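Local coordinates for protein sniffer CG10964-PA (Drosophila melanogaster, PDB 1SNY) that probably reduces carbonyl compounds with NADPH, as a short-chain dehydrogenase/reductase with a Rossmann fold that binds the NADP cofactor, at residues 79-82 against 86-89. Numbering follows the deposited sequence.
With NAP (NADP nicotinamide-adenine-dinucleotide phosphate), chain B.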
ATOM      1  N   ILE A  79      13.860 -21.417   2.512  1.00 37.75           N
ATOM      2  CA  ILE A  79      13.116 -20.658   3.504  1.00 36.66           C
ATOM      3  C   ILE A  79      11.780 -20.179   2.957  1.00 36.54           C
ATOM      4  O   ILE A  79      11.633 -19.973   1.751  1.00 35.21           O
ATOM      5  CB  ILE A  79      13.934 -19.410   3.942  1.00 38.49           C
ATOM      6  CG1 ILE A  79      13.091 -18.494   4.832  1.00 37.71           C
ATOM      7  CG2 ILE A  79      14.400 -18.644   2.706  1.00 35.66           C
ATOM      8  CD1 ILE A  79      13.843 -17.282   5.341  1.00 39.31           C
ATOM      9  N   ASP A  80      10.801 -20.029   3.843  1.00 36.85           N
ATOM     10  CA  ASP A  80       9.504 -19.497   3.441  1.00 37.43           C
ATOM     11  C   ASP A  80       9.530 -18.098   4.049  1.00 36.96           C
ATOM     12  O   ASP A  80       9.454 -17.931   5.268  1.00 35.79           O
ATOM     13  CB  ASP A  80       8.341 -20.315   4.015  1.00 38.97           C
ATOM     14  CG  ASP A  80       6.986 -19.797   3.550  1.00 40.18           C
ATOM     15  OD1 ASP A  80       6.108 -20.616   3.198  1.00 39.97           O
ATOM     16  OD2 ASP A  80       6.796 -18.560   3.542  1.00 39.65           O
ATOM     17  N   LEU A  81       9.663 -17.098   3.186  1.00 35.50           N
ATOM     18  CA  LEU A  81       9.758 -15.709   3.616  1.00 35.39           C
ATOM     19  C   LEU A  81       8.734 -15.235   4.648  1.00 34.61           C
ATOM     20  O   LEU A  81       8.928 -14.198   5.281  1.00 33.89           O
ATOM     21  CB  LEU A  81       9.753 -14.805   2.378  1.00 33.34           C
ATOM     22  CG  LEU A  81      10.964 -15.080   1.469  1.00 33.58           C
ATOM     23  CD1 LEU A  81      10.924 -14.187   0.241  1.00 33.71           C
ATOM     24  CD2 LEU A  81      12.247 -14.836   2.248  1.00 33.65           C
ATOM     25  N   ARG A  82       7.655 -15.991   4.830  1.00 34.93           N
ATOM     26  CA  ARG A  82       6.632 -15.626   5.807  1.00 35.69           C
ATOM     27  C   ARG A  82       7.105 -15.895   7.238  1.00 36.47           C
ATOM     28  O   ARG A  82       6.514 -15.406   8.201  1.00 35.84           O
ATOM     29  CB  ARG A  82       5.335 -16.398   5.532  1.00 36.52           C
ATOM     30  CG  ARG A  82       4.630 -15.979   4.250  1.00 37.99           C
ATOM     31  CD  ARG A  82       3.406 -16.835   3.967  1.00 40.17           C
ATOM     32  NE  ARG A  82       3.763 -18.232   3.730  1.00 42.34           N
ATOM     33  CZ  ARG A  82       2.919 -19.160   3.288  1.00 43.87           C
ATOM     34  NH1 ARG A  82       1.658 -18.844   3.028  1.00 44.47           N
ATOM     35  NH2 ARG A  82       3.338 -20.405   3.100  1.00 43.09           N
ATOM     36  N   ALA A  86      12.999 -16.765  10.896  1.00 38.87           N
ATOM     37  CA  ALA A  86      14.011 -17.499  10.154  1.00 37.94           C
ATOM     38  C   ALA A  86      15.016 -16.580   9.453  1.00 37.35           C
ATOM     39  O   ALA A  86      16.031 -17.047   8.938  1.00 38.04           O
ATOM     40  CB  ALA A  86      13.337 -18.408   9.135  1.00 37.28           C
ATOM     41  N   TYR A  87      14.739 -15.280   9.433  1.00 37.54           N
ATOM     42  CA  TYR A  87      15.630 -14.332   8.769  1.00 36.81           C
ATOM     43  C   TYR A  87      17.007 -14.225   9.404  1.00 37.16           C
ATOM     44  O   TYR A  87      18.013 -14.156   8.697  1.00 36.79           O
ATOM     45  CB  TYR A  87      14.999 -12.937   8.717  1.00 35.45           C
ATOM     46  CG  TYR A  87      13.832 -12.796   7.760  1.00 33.63           C
ATOM     47  CD1 TYR A  87      13.407 -11.533   7.346  1.00 31.79           C
ATOM     48  CD2 TYR A  87      13.136 -13.913   7.289  1.00 33.06           C
ATOM     49  CE1 TYR A  87      12.321 -11.379   6.496  1.00 30.06           C
ATOM     50  CE2 TYR A  87      12.038 -13.768   6.428  1.00 31.95           C
ATOM     51  CZ  TYR A  87      11.640 -12.491   6.042  1.00 30.47           C
ATOM     52  OH  TYR A  87      10.551 -12.319   5.223  1.00 28.52           O
ATOM     53  N   ASP A  88      17.054 -14.192  10.732  1.00 38.46           N
ATOM     54  CA  ASP A  88      18.327 -14.091  11.438  1.00 40.09           C
ATOM     55  C   ASP A  88      19.342 -15.105  10.920  1.00 39.68           C
ATOM     56  O   ASP A  88      20.519 -14.787  10.765  1.00 39.90           O
ATOM     57  CB  ASP A  88      18.119 -14.294  12.942  1.00 42.44           C
ATOM     58  CG  ASP A  88      17.755 -13.008  13.660  1.00 46.00           C
ATOM     59  OD1 ASP A  88      17.408 -13.067  14.864  1.00 46.96           O
ATOM     60  OD2 ASP A  88      17.824 -11.935  13.024  1.00 47.12           O
ATOM     61  N   LYS A  89      18.887 -16.323  10.643  1.00 38.93           N
ATOM     62  CA  LYS A  89      19.787 -17.353  10.154  1.00 39.98           C
ATOM     63  C   LYS A  89      20.106 -17.162   8.680  1.00 39.76           C
ATOM     64  O   LYS A  89      21.206 -17.485   8.232  1.00 39.31           O
ATOM     65  CB  LYS A  89      19.196 -18.747  10.362  1.00 41.79           C
ATOM     66  CG  LYS A  89      20.208 -19.850  10.098  1.00 44.25           C
ATOM     67  CD  LYS A  89      19.593 -21.233  10.161  1.00 46.76           C
ATOM     68  CE  LYS A  89      20.666 -22.296   9.973  1.00 48.48           C
ATOM     69  NZ  LYS A  89      21.467 -22.068   8.735  1.00 48.21           N
TER
HETATM   70  PA  NAP B 400       5.614 -16.565 -10.267  1.00 34.06           P
HETATM   71  O1A NAP B 400       4.394 -16.884  -9.639  1.00 36.40           O
HETATM   72  O2A NAP B 400       6.182 -17.254 -11.490  1.00 36.32           O
HETATM   73  O5B NAP B 400       6.800 -16.619  -9.195  1.00 35.73           O
HETATM   74  C5B NAP B 400       6.584 -16.081  -7.864  1.00 35.49           C
HETATM   75  C4B NAP B 400       7.873 -16.569  -7.130  1.00 34.84           C
HETATM   76  O4B NAP B 400       7.776 -16.053  -5.722  1.00 33.30           O
HETATM   77  C3B NAP B 400       7.987 -18.115  -6.941  1.00 35.05           C
HETATM   78  O3B NAP B 400       9.384 -18.439  -7.024  1.00 35.69           O
HETATM   79  C2B NAP B 400       7.378 -18.333  -5.573  1.00 34.43           C
HETATM   80  O2B NAP B 400       7.714 -19.546  -4.912  1.00 35.80           O
HETATM   81  C1B NAP B 400       7.881 -17.100  -4.788  1.00 32.59           C
HETATM   82  N9A NAP B 400       7.064 -16.931  -3.598  1.00 30.85           N
HETATM   83  C8A NAP B 400       5.726 -16.638  -3.421  1.00 31.11           C
HETATM   84  N7A NAP B 400       5.349 -16.580  -2.149  1.00 27.18           N
HETATM   85  C5A NAP B 400       6.519 -16.855  -1.458  1.00 28.11           C
HETATM   86  C6A NAP B 400       6.755 -16.942  -0.075  1.00 27.78           C
HETATM   87  N6A NAP B 400       5.852 -16.771   0.924  1.00 29.95           N
HETATM   88  N1A NAP B 400       8.070 -17.238   0.330  1.00 29.72           N
HETATM   89  C2A NAP B 400       9.094 -17.437  -0.611  1.00 28.49           C
HETATM   90  N3A NAP B 400       8.886 -17.362  -1.981  1.00 27.91           N
HETATM   91  C4A NAP B 400       7.583 -17.068  -2.354  1.00 28.80           C
HETATM   92  O3  NAP B 400       5.601 -15.034 -10.654  1.00 33.79           O
HETATM   93  PN  NAP B 400       6.623 -14.098 -11.404  1.00 35.82           P
HETATM   94  O1N NAP B 400       6.030 -13.586 -12.650  1.00 34.15           O
HETATM   95  O2N NAP B 400       7.886 -14.874 -11.533  1.00 33.07           O
HETATM   96  O5D NAP B 400       6.748 -12.879 -10.400  1.00 34.68           O
HETATM   97  C5D NAP B 400       8.072 -12.366 -10.025  1.00 34.55           C
HETATM   98  C4D NAP B 400       7.892 -10.975  -9.445  1.00 33.92           C
HETATM   99  O4D NAP B 400       7.589 -10.037 -10.511  1.00 33.91           O
HETATM  100  C3D NAP B 400       6.726 -10.810  -8.417  1.00 33.76           C
HETATM  101  O3D NAP B 400       7.128  -9.959  -7.317  1.00 33.50           O
HETATM  102  C2D NAP B 400       5.612 -10.222  -9.270  1.00 33.37           C
HETATM  103  O2D NAP B 400       4.627  -9.544  -8.522  1.00 31.55           O
HETATM  104  C1D NAP B 400       6.355  -9.319 -10.180  1.00 33.88           C
HETATM  105  N1N NAP B 400       5.754  -9.035 -11.501  1.00 33.27           N
HETATM  106  C2N NAP B 400       5.475 -10.013 -12.510  1.00 34.79           C
HETATM  107  C3N NAP B 400       4.902  -9.560 -13.709  1.00 35.43           C
HETATM  108  C7N NAP B 400       4.584 -10.564 -14.825  1.00 36.64           C
HETATM  109  O7N NAP B 400       4.089 -10.107 -15.839  1.00 36.09           O
HETATM  110  N7N NAP B 400       4.837 -11.837 -14.683  1.00 34.88           N
HETATM  111  C4N NAP B 400       4.597  -8.140 -13.926  1.00 36.38           C
HETATM  112  C5N NAP B 400       4.896  -7.222 -12.890  1.00 34.79           C
HETATM  113  C6N NAP B 400       5.475  -7.653 -11.669  1.00 35.24           C
HETATM  114  P2B NAP B 400       6.824 -20.919  -5.047  1.00 38.77           P
HETATM  115  O1X NAP B 400       7.233 -21.547  -6.383  1.00 35.96           O
HETATM  116  O2X NAP B 400       7.298 -21.682  -3.854  1.00 35.62           O
HETATM  117  O3X NAP B 400       5.357 -20.515  -5.040  1.00 35.63           O
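With CG anti to the carbonyl carbon (chi1 -71°), the Tyr87 ring reaches back from the first turn of its helix to the loop at Ile79 and Leu81. In Ile79 the CG1 branch runs straight out (chi1 172°, chi2 178°) and carries CD1 to the same ring. The two side chains cross at about a right angle. Ile79 CD1 lies 4.0 Å from Tyr87 CD2. The same methyl also packs against Ala86 CB.

Tyr87 OH donates a hydrogen bond to Leu81 O, and at 2.5 Å it is very short. The carbonyl oxygen sits at the ring edge, near the ring plane. Leu81 CD2 adds a looser apolar contact to Tyr87 CE2.

The other side of the loop holds the adenine of NADP. Leu81 N gives a weak hydrogen bond to N1A of the cofactor, and N6A of the cofactor gives another weak one to Asp80 OD2. Leu81 CG packs 3.7 Å from C2A of the adenine. Arg82 grips the Asp80 carboxylate side-on: NH2 reaches OD1 at 2.8 Å and NE reaches OD2 at 3.1 Å. Arg82 N also bonds to Asp80 OD2, closing an Asx turn. These three bonds probably fix the carboxylate beside the adenine amino group.

The contact folds the loop after strand 74-78 onto the start of helix 87-98, within the Rossmann fold. Ile79 bonds through its backbone to Cys55, at the end of neighbouring strand 50-55. Leu81 and Tyr87 both pack on Val137 of helix 124-155.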